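Local coordinates for Lin1944 protein (Listeria innocua, PDB 3D7L) that is of unknown function but belongs to the short-chain dehydrogenase/reductase family and probably acts as an oxidoreductase, at residues D[57-62]-D[102-107]; D[108-113]-D[148-153]. All coordinates share one frame; numbering follows the deposited sequence.

Contact 1. Residues D[57-62]-D[102-107]; sequences GKVDAI and DSLNDK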
ATOM      1  N   GLY D  57      26.223  11.990  -0.063  1.00 32.66           N
ATOM      2  CA  GLY D  57      26.233  13.091   0.911  1.00 32.70           C
ATOM      3  C   GLY D  57      24.913  13.864   0.988  1.00 32.76           C
ATOM      4  O   GLY D  57      23.847  13.334   0.643  1.00 33.22           O
ATOM      5  N   LYS D  58      24.975  15.120   1.425  1.00 31.63           N
ATOM      6  CA  LYS D  58      23.767  15.928   1.618  1.00 31.45           C
ATOM      7  C   LYS D  58      23.201  16.455   0.309  1.00 30.53           C
ATOM      8  O   LYS D  58      23.946  16.970  -0.531  1.00 29.95           O
ATOM      9  CB  LYS D  58      24.035  17.103   2.583  1.00 32.35           C
ATOM     10  CG  LYS D  58      24.033  16.721   4.071  1.00 34.66           C
ATOM     11  CD  LYS D  58      22.600  16.669   4.599  1.00 38.31           C
ATOM     12  CE  LYS D  58      22.539  16.560   6.121  1.00 41.20           C
ATOM     13  NZ  LYS D  58      21.131  16.689   6.649  1.00 41.47           N
ATOM     14  N   VAL D  59      21.882  16.297   0.139  1.00 29.54           N
ATOM     15  CA  VAL D  59      21.145  16.914  -0.980  1.00 28.76           C
ATOM     16  C   VAL D  59      19.904  17.704  -0.540  1.00 28.67           C
ATOM     17  O   VAL D  59      19.506  17.686   0.635  1.00 28.36           O
ATOM     18  CB  VAL D  59      20.792  15.885  -2.106  1.00 29.21           C
ATOM     19  CG1 VAL D  59      22.063  15.368  -2.740  1.00 28.13           C
ATOM     20  CG2 VAL D  59      19.943  14.740  -1.571  1.00 25.78           C
ATOM     21  N   ASP D  60      19.321  18.429  -1.490  1.00 28.49           N
ATOM     22  CA  ASP D  60      18.128  19.222  -1.229  1.00 27.85           C
ATOM     23  C   ASP D  60      16.864  18.458  -1.580  1.00 27.10           C
ATOM     24  O   ASP D  60      15.808  18.717  -1.008  1.00 27.29           O
ATOM     25  CB  ASP D  60      18.177  20.522  -2.018  1.00 27.91           C
ATOM     26  CG  ASP D  60      19.347  21.367  -1.626  1.00 29.77           C
ATOM     27  OD1 ASP D  60      20.280  21.503  -2.442  1.00 31.92           O
ATOM     28  OD2 ASP D  60      19.363  21.842  -0.471  1.00 31.40           O
ATOM     29  N   ALA D  61      16.963  17.518  -2.508  1.00 26.35           N
ATOM     30  CA  ALA D  61      15.776  16.744  -2.926  1.00 25.42           C
ATOM     31  C   ALA D  61      16.172  15.347  -3.320  1.00 25.32           C
ATOM     32  O   ALA D  61      17.221  15.145  -3.926  1.00 26.37           O
ATOM     33  CB  ALA D  61      15.056  17.413  -4.086  1.00 24.14           C
ATOM     34  N   ILE D  62      15.307  14.395  -2.992  1.00 25.57           N
ATOM     35  CA  ILE D  62      15.457  13.013  -3.403  1.00 25.15           C
ATOM     36  C   ILE D  62      14.159  12.679  -4.136  1.00 25.74           C
ATOM     37  O   ILE D  62      13.051  12.835  -3.591  1.00 25.78           O
ATOM     38  CB  ILE D  62      15.672  12.059  -2.199  1.00 25.60           C
ATOM     39  CG1 ILE D  62      17.010  12.358  -1.493  1.00 24.67           C
ATOM     40  CG2 ILE D  62      15.579  10.581  -2.653  1.00 24.09           C
ATOM     41  CD1 ILE D  62      17.170  11.651  -0.159  1.00 24.04           C
ATOM     42  N   ASP D 102      18.239  11.521   6.677  1.00 31.91           N
ATOM     43  CA  ASP D 102      19.495  12.047   7.186  1.00 33.14           C
ATOM     44  C   ASP D 102      20.360  12.647   6.068  1.00 32.84           C
ATOM     45  O   ASP D 102      21.288  13.407   6.338  1.00 33.21           O
ATOM     46  CB  ASP D 102      20.261  10.962   7.972  1.00 34.33           C
ATOM     47  CG  ASP D 102      19.848  10.892   9.450  1.00 37.57           C
ATOM     48  OD1 ASP D 102      19.356  11.909   9.989  1.00 42.62           O
ATOM     49  OD2 ASP D 102      20.035   9.830  10.097  1.00 41.48           O
ATOM     50  N   SER D 103      20.023  12.331   4.817  1.00 32.16           N
ATOM     51  CA  SER D 103      20.708  12.897   3.665  1.00 31.54           C
ATOM     52  C   SER D 103      20.080  14.174   3.133  1.00 31.28           C
ATOM     53  O   SER D 103      20.615  14.767   2.207  1.00 30.88           O
ATOM     54  CB  SER D 103      20.789  11.878   2.531  1.00 31.29           C
ATOM     55  OG  SER D 103      21.688  10.847   2.885  1.00 31.76           O
ATOM     56  N   LEU D 104      18.945  14.588   3.692  1.00 30.10           N
ATOM     57  CA  LEU D 104      18.313  15.797   3.197  1.00 29.62           C
ATOM     58  C   LEU D 104      18.699  17.018   3.993  1.00 29.68           C
ATOM     59  O   LEU D 104      18.735  16.990   5.231  1.00 29.23           O
ATOM     60  CB  LEU D 104      16.789  15.678   3.167  1.00 29.65           C
ATOM     61  CG  LEU D 104      16.156  14.957   1.982  1.00 28.48           C
ATOM     62  CD1 LEU D 104      14.675  15.028   2.178  1.00 22.72           C
ATOM     63  CD2 LEU D 104      16.570  15.601   0.625  1.00 26.82           C
ATOM     64  N   ASN D 105      18.983  18.090   3.262  1.00 29.30           N
ATOM     65  CA  ASN D 105      19.170  19.386   3.863  1.00 29.25           C
ATOM     66  C   ASN D 105      17.851  19.884   4.487  1.00 29.54           C
ATOM     67  O   ASN D 105      16.757  19.413   4.139  1.00 28.20           O
ATOM     68  CB  ASN D 105      19.702  20.375   2.821  1.00 28.86           C
ATOM     69  CG  ASN D 105      21.187  20.164   2.501  1.00 30.58           C
ATOM     70  OD1 ASN D 105      21.993  19.817   3.374  1.00 30.11           O
ATOM     71  ND2 ASN D 105      21.552  20.397   1.245  1.00 32.41           N
ATOM     72  N   ASP D 106      17.963  20.829   5.420  1.00 29.96           N
ATOM     73  CA  ASP D 106      16.801  21.453   6.033  1.00 30.24           C
ATOM     74  C   ASP D 106      15.863  21.982   4.944  1.00 30.29           C
ATOM     75  O   ASP D 106      16.325  22.564   3.980  1.00 30.37           O
ATOM     76  CB  ASP D 106      17.252  22.589   6.953  1.00 30.66           C
ATOM     77  CG  ASP D 106      17.972  22.087   8.219  1.00 31.68           C
ATOM     78  OD1 ASP D 106      18.487  22.929   8.974  1.00 35.78           O
ATOM     79  OD2 ASP D 106      18.036  20.866   8.472  1.00 32.92           O
ATOM     80  N   LYS D 107      14.558  21.742   5.086  1.00 29.62           N
ATOM     81  CA  LYS D 107      13.555  22.194   4.102  1.00 29.68           C
ATOM     82  C   LYS D 107      13.623  21.433   2.770  1.00 28.34           C
ATOM     83  O   LYS D 107      13.039  21.868   1.785  1.00 28.38           O
ATOM     84  CB  LYS D 107      13.673  23.709   3.832  1.00 30.39           C
ATOM     85  CG  LYS D 107      13.858  24.607   5.069  1.00 34.18           C
ATOM     86  CD  LYS D 107      12.687  25.541   5.312  1.00 39.48           C
ATOM     87  CE  LYS D 107      11.625  24.862   6.196  1.00 42.60           C
ATOM     88  NZ  LYS D 107      10.224  25.308   5.883  1.00 42.99           N
TER
HETATM   89  O   HOH W   1      24.032  19.751  -0.671  1.00 40.05           O
HETATM   90  O   HOH W   2      16.785  22.021   0.856  1.00 31.23           O
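Lys58 bends at its second torsion (chi2 -82°), then runs extended, and this carries NZ back over the backbone of 102-105. There Lys58 NZ donates to Leu104 O at 2.8 Å, from above the carbonyl plane, and weakly to Asp102 O. On the way, Lys58 CD passes Asn105 OD1 at 3.4 Å. Asp60 CG lies anti to its own carbonyl carbon (chi1 -62°), which brings OD2 to Asn105. Asn105 ND2 meets Asp60 OD2 at 3.1 Å. OD2 lies close to the plane of the Asn105 amide, but ND2 comes to it from above the carboxylate plane; the two planes are 51° apart. Between these groups the backbones form a short parallel bridge. Val59 N donates to Ser103 O at 2.9 Å. Val59 O accepts from Asn105 N at 2.7 Å. Leu104 CD2 packs on Ile62 CG1 at 3.9 Å and on Val59 CG2. One water joins Lys58 O to Asn105 ND2. Another joins Asp60 OD2 to Asp106 O. Asp60 OD1 is held by the backbone N of Lys5. The carbonyl of Leu104 also accepts from Arg148, so two cationic groups converge on it and would probably polarise it.

Contact 2. Residues D[108-113]-D[148-153]; sequences GSFTLT and RGIRIN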
ATOM      1  N   GLY D 108      14.352  20.318   2.739  1.00 27.45           N
ATOM      2  CA  GLY D 108      14.457  19.458   1.560  1.00 26.76           C
ATOM      3  C   GLY D 108      13.146  18.717   1.338  1.00 26.77           C
ATOM      4  O   GLY D 108      12.185  18.921   2.088  1.00 27.37           O
ATOM      5  N   SER D 109      13.085  17.879   0.305  1.00 26.52           N
ATOM      6  CA  SER D 109      11.861  17.114  -0.000  1.00 26.68           C
ATOM      7  C   SER D 109      12.146  15.732  -0.564  1.00 26.61           C
ATOM      8  O   SER D 109      13.204  15.524  -1.155  1.00 26.35           O
ATOM      9  CB  SER D 109      10.994  17.871  -1.015  1.00 26.28           C
ATOM     10  OG  SER D 109      11.602  17.867  -2.295  1.00 26.95           O
ATOM     11  N   PHE D 110      11.185  14.807  -0.382  1.00 26.86           N
ATOM     12  CA  PHE D 110      11.115  13.537  -1.117  1.00 26.26           C
ATOM     13  C   PHE D 110       9.992  13.609  -2.158  1.00 26.10           C
ATOM     14  O   PHE D 110       8.931  14.147  -1.876  1.00 27.34           O
ATOM     15  CB  PHE D 110      10.772  12.366  -0.183  1.00 26.37           C
ATOM     16  CG  PHE D 110      11.851  11.995   0.774  1.00 26.77           C
ATOM     17  CD1 PHE D 110      12.899  11.173   0.381  1.00 25.45           C
ATOM     18  CD2 PHE D 110      11.808  12.441   2.095  1.00 27.00           C
ATOM     19  CE1 PHE D 110      13.905  10.809   1.271  1.00 23.82           C
ATOM     20  CE2 PHE D 110      12.826  12.070   2.998  1.00 26.23           C
ATOM     21  CZ  PHE D 110      13.851  11.246   2.578  1.00 26.28           C
ATOM     22  N   THR D 111      10.208  13.053  -3.350  1.00 25.40           N
ATOM     23  CA  THR D 111       9.103  12.852  -4.298  1.00 24.87           C
ATOM     24  C   THR D 111       9.106  11.396  -4.754  1.00 25.77           C
ATOM     25  O   THR D 111      10.123  10.909  -5.239  1.00 26.83           O
ATOM     26  CB  THR D 111       9.185  13.761  -5.501  1.00 23.89           C
ATOM     27  OG1 THR D 111       9.410  15.094  -5.063  1.00 23.69           O
ATOM     28  CG2 THR D 111       7.913  13.699  -6.332  1.00 22.96           C
ATOM     29  N   LEU D 112       7.968  10.712  -4.599  1.00 26.64           N
ATOM     30  CA  LEU D 112       7.881   9.276  -4.928  1.00 27.88           C
ATOM     31  C   LEU D 112       6.920   9.030  -6.086  1.00 27.93           C
ATOM     32  O   LEU D 112       6.031   9.834  -6.314  1.00 27.64           O
ATOM     33  CB  LEU D 112       7.440   8.494  -3.692  1.00 26.58           C
ATOM     34  CG  LEU D 112       8.456   7.933  -2.691  1.00 30.34           C
ATOM     35  CD1 LEU D 112       9.847   8.629  -2.624  1.00 28.79           C
ATOM     36  CD2 LEU D 112       7.813   7.751  -1.274  1.00 30.09           C
ATOM     37  N   THR D 113       7.067   7.930  -6.819  1.00 28.52           N
ATOM     38  CA  THR D 113       6.165   7.718  -7.974  1.00 29.09           C
ATOM     39  C   THR D 113       5.110   6.660  -7.671  1.00 29.56           C
ATOM     40  O   THR D 113       5.433   5.620  -7.126  1.00 28.86           O
ATOM     41  CB  THR D 113       6.927   7.340  -9.274  1.00 29.65           C
ATOM     42  OG1 THR D 113       7.879   8.367  -9.591  1.00 31.59           O
ATOM     43  CG2 THR D 113       5.961   7.173 -10.448  1.00 28.90           C
ATOM     44  N   ARG D 148      12.940  18.967  10.507  1.00 27.78           N
ATOM     45  CA  ARG D 148      13.692  20.038   9.826  1.00 28.21           C
ATOM     46  C   ARG D 148      13.034  20.640   8.546  1.00 27.90           C
ATOM     47  O   ARG D 148      13.716  21.121   7.631  1.00 27.49           O
ATOM     48  CB  ARG D 148      15.129  19.568   9.558  1.00 28.43           C
ATOM     49  CG  ARG D 148      15.856  19.039  10.805  1.00 27.56           C
ATOM     50  CD  ARG D 148      17.261  18.545  10.486  1.00 28.40           C
ATOM     51  NE  ARG D 148      17.330  17.269   9.747  1.00 26.98           N
ATOM     52  CZ  ARG D 148      17.605  17.173   8.446  1.00 26.33           C
ATOM     53  NH1 ARG D 148      17.687  15.975   7.876  1.00 23.87           N
ATOM     54  NH2 ARG D 148      17.813  18.281   7.704  1.00 25.73           N
ATOM     55  N   GLY D 149      11.708  20.628   8.522  1.00 28.09           N
ATOM     56  CA  GLY D 149      10.902  21.276   7.464  1.00 28.26           C
ATOM     57  C   GLY D 149      10.839  20.491   6.162  1.00 28.01           C
ATOM     58  O   GLY D 149      10.395  21.004   5.133  1.00 28.41           O
ATOM     59  N   ILE D 150      11.268  19.241   6.219  1.00 27.62           N
ATOM     60  CA  ILE D 150      11.318  18.383   5.057  1.00 28.24           C
ATOM     61  C   ILE D 150       9.914  18.051   4.547  1.00 28.23           C
ATOM     62  O   ILE D 150       8.996  17.828   5.341  1.00 28.89           O
ATOM     63  CB  ILE D 150      12.125  17.114   5.357  1.00 27.94           C
ATOM     64  CG1 ILE D 150      13.636  17.445   5.397  1.00 27.85           C
ATOM     65  CG2 ILE D 150      11.850  16.047   4.319  1.00 29.44           C
ATOM     66  CD1 ILE D 150      14.482  16.515   6.280  1.00 24.22           C
ATOM     67  N   ARG D 151       9.746  18.059   3.223  1.00 27.75           N
ATOM     68  CA  ARG D 151       8.439  17.771   2.599  1.00 26.72           C
ATOM     69  C   ARG D 151       8.458  16.449   1.857  1.00 26.70           C
ATOM     70  O   ARG D 151       9.530  15.952   1.471  1.00 26.19           O
ATOM     71  CB  ARG D 151       8.014  18.910   1.662  1.00 26.56           C
ATOM     72  CG  ARG D 151       8.071  20.318   2.319  1.00 24.49           C
ATOM     73  CD  ARG D 151       7.747  21.446   1.305  1.00 25.49           C
ATOM     74  NE  ARG D 151       8.815  21.563   0.328  1.00 24.44           N
ATOM     75  CZ  ARG D 151       8.778  21.121  -0.934  1.00 26.05           C
ATOM     76  NH1 ARG D 151       7.693  20.562  -1.447  1.00 26.18           N
ATOM     77  NH2 ARG D 151       9.836  21.287  -1.701  1.00 25.47           N
ATOM     78  N   ILE D 152       7.276  15.858   1.675  1.00 26.94           N
ATOM     79  CA  ILE D 152       7.171  14.614   0.901  1.00 26.51           C
ATOM     80  C   ILE D 152       5.844  14.555   0.140  1.00 26.86           C
ATOM     81  O   ILE D 152       4.762  14.679   0.734  1.00 26.59           O
ATOM     82  CB  ILE D 152       7.388  13.330   1.795  1.00 26.87           C
ATOM     83  CG1 ILE D 152       7.146  12.047   0.979  1.00 25.39           C
ATOM     84  CG2 ILE D 152       6.441  13.347   3.046  1.00 27.33           C
ATOM     85  CD1 ILE D 152       7.753  10.795   1.620  1.00 24.68           C
ATOM     86  N   ASN D 153       5.943  14.371  -1.175  1.00 26.71           N
ATOM     87  CA  ASN D 153       4.757  14.238  -2.029  1.00 27.10           C
ATOM     88  C   ASN D 153       4.880  13.029  -2.958  1.00 25.92           C
ATOM     89  O   ASN D 153       5.954  12.464  -3.087  1.00 26.20           O
ATOM     90  CB  ASN D 153       4.566  15.488  -2.908  1.00 26.30           C
ATOM     91  CG  ASN D 153       4.438  16.763  -2.103  1.00 28.53           C
ATOM     92  OD1 ASN D 153       3.485  16.927  -1.338  1.00 28.41           O
ATOM     93  ND2 ASN D 153       5.383  17.693  -2.295  1.00 29.28           N
TER
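Phe110 and Ile152 meet at the apolar centre, side by side on one face of the parallel sheet of this Rossmann-type fold. Strands 108-113 and 151-157, with helix 126-142 between them, make a beta-alpha-beta unit. Ile152 turns CG1 away from its backbone N (chi1 175°), which lays it against Phe110 CB at 3.8 Å. Ile152 CD1 reaches Leu112 CD2 at 4.2 Å. Ile150 CG2 approaches the Phe110 ring obliquely, near CD2. Val97 of helix 79-100 covers Phe110, Leu112 and Ile152.

Four backbone bonds join the strands in parallel register. Arg151 N donates to Gly108 O at 2.8 Å, and Phe110 N to Arg151 O at 2.7 Å. Asn153 N then donates to Phe110 O, and Leu112 N to Asn153 O, both at 3.1 Å. The axes of 108-113 and 151-153 run 14° apart.

Ser109, Thr111, Arg151 and Asn153 point to the other face. Thr111 OG1 bonds to Ser189 OG, while Asn153 OD1 accepts from Glu197 N and Asn153 ND2 bonds to Gln194 O and Ser189 OG. Arg151 NH1 donates to Gln194 O and Ser189 O, which fixes the guanidinium. One face of that group, toward its rim, rests on Ser109 CB, with Arg151 NH2 3.7 Å from Ser109 CB.

In the fold
From the N terminus, the chain leaves helix 46-56 and enters strand 59-64. It then runs through helix 79-100 and returns at 102-107, where contact 1 closes the first loop at the start of strand 59-64. Strand 108-113 follows directly. Helix 126-142 leads to strand 151-157, and contact 2 closes the second loop. The two loops are in series; they neither nest nor cross. Contact 2 pairs two neighbours in the central sheet; contact 1 ties the start of strand 59-64 to the short strand that precedes 108-113. Their centres are about 9 Å apart. They touch through a salt bridge from Asp106 OD2 to Arg148 NH2, and through packing of Leu104 on Phe110.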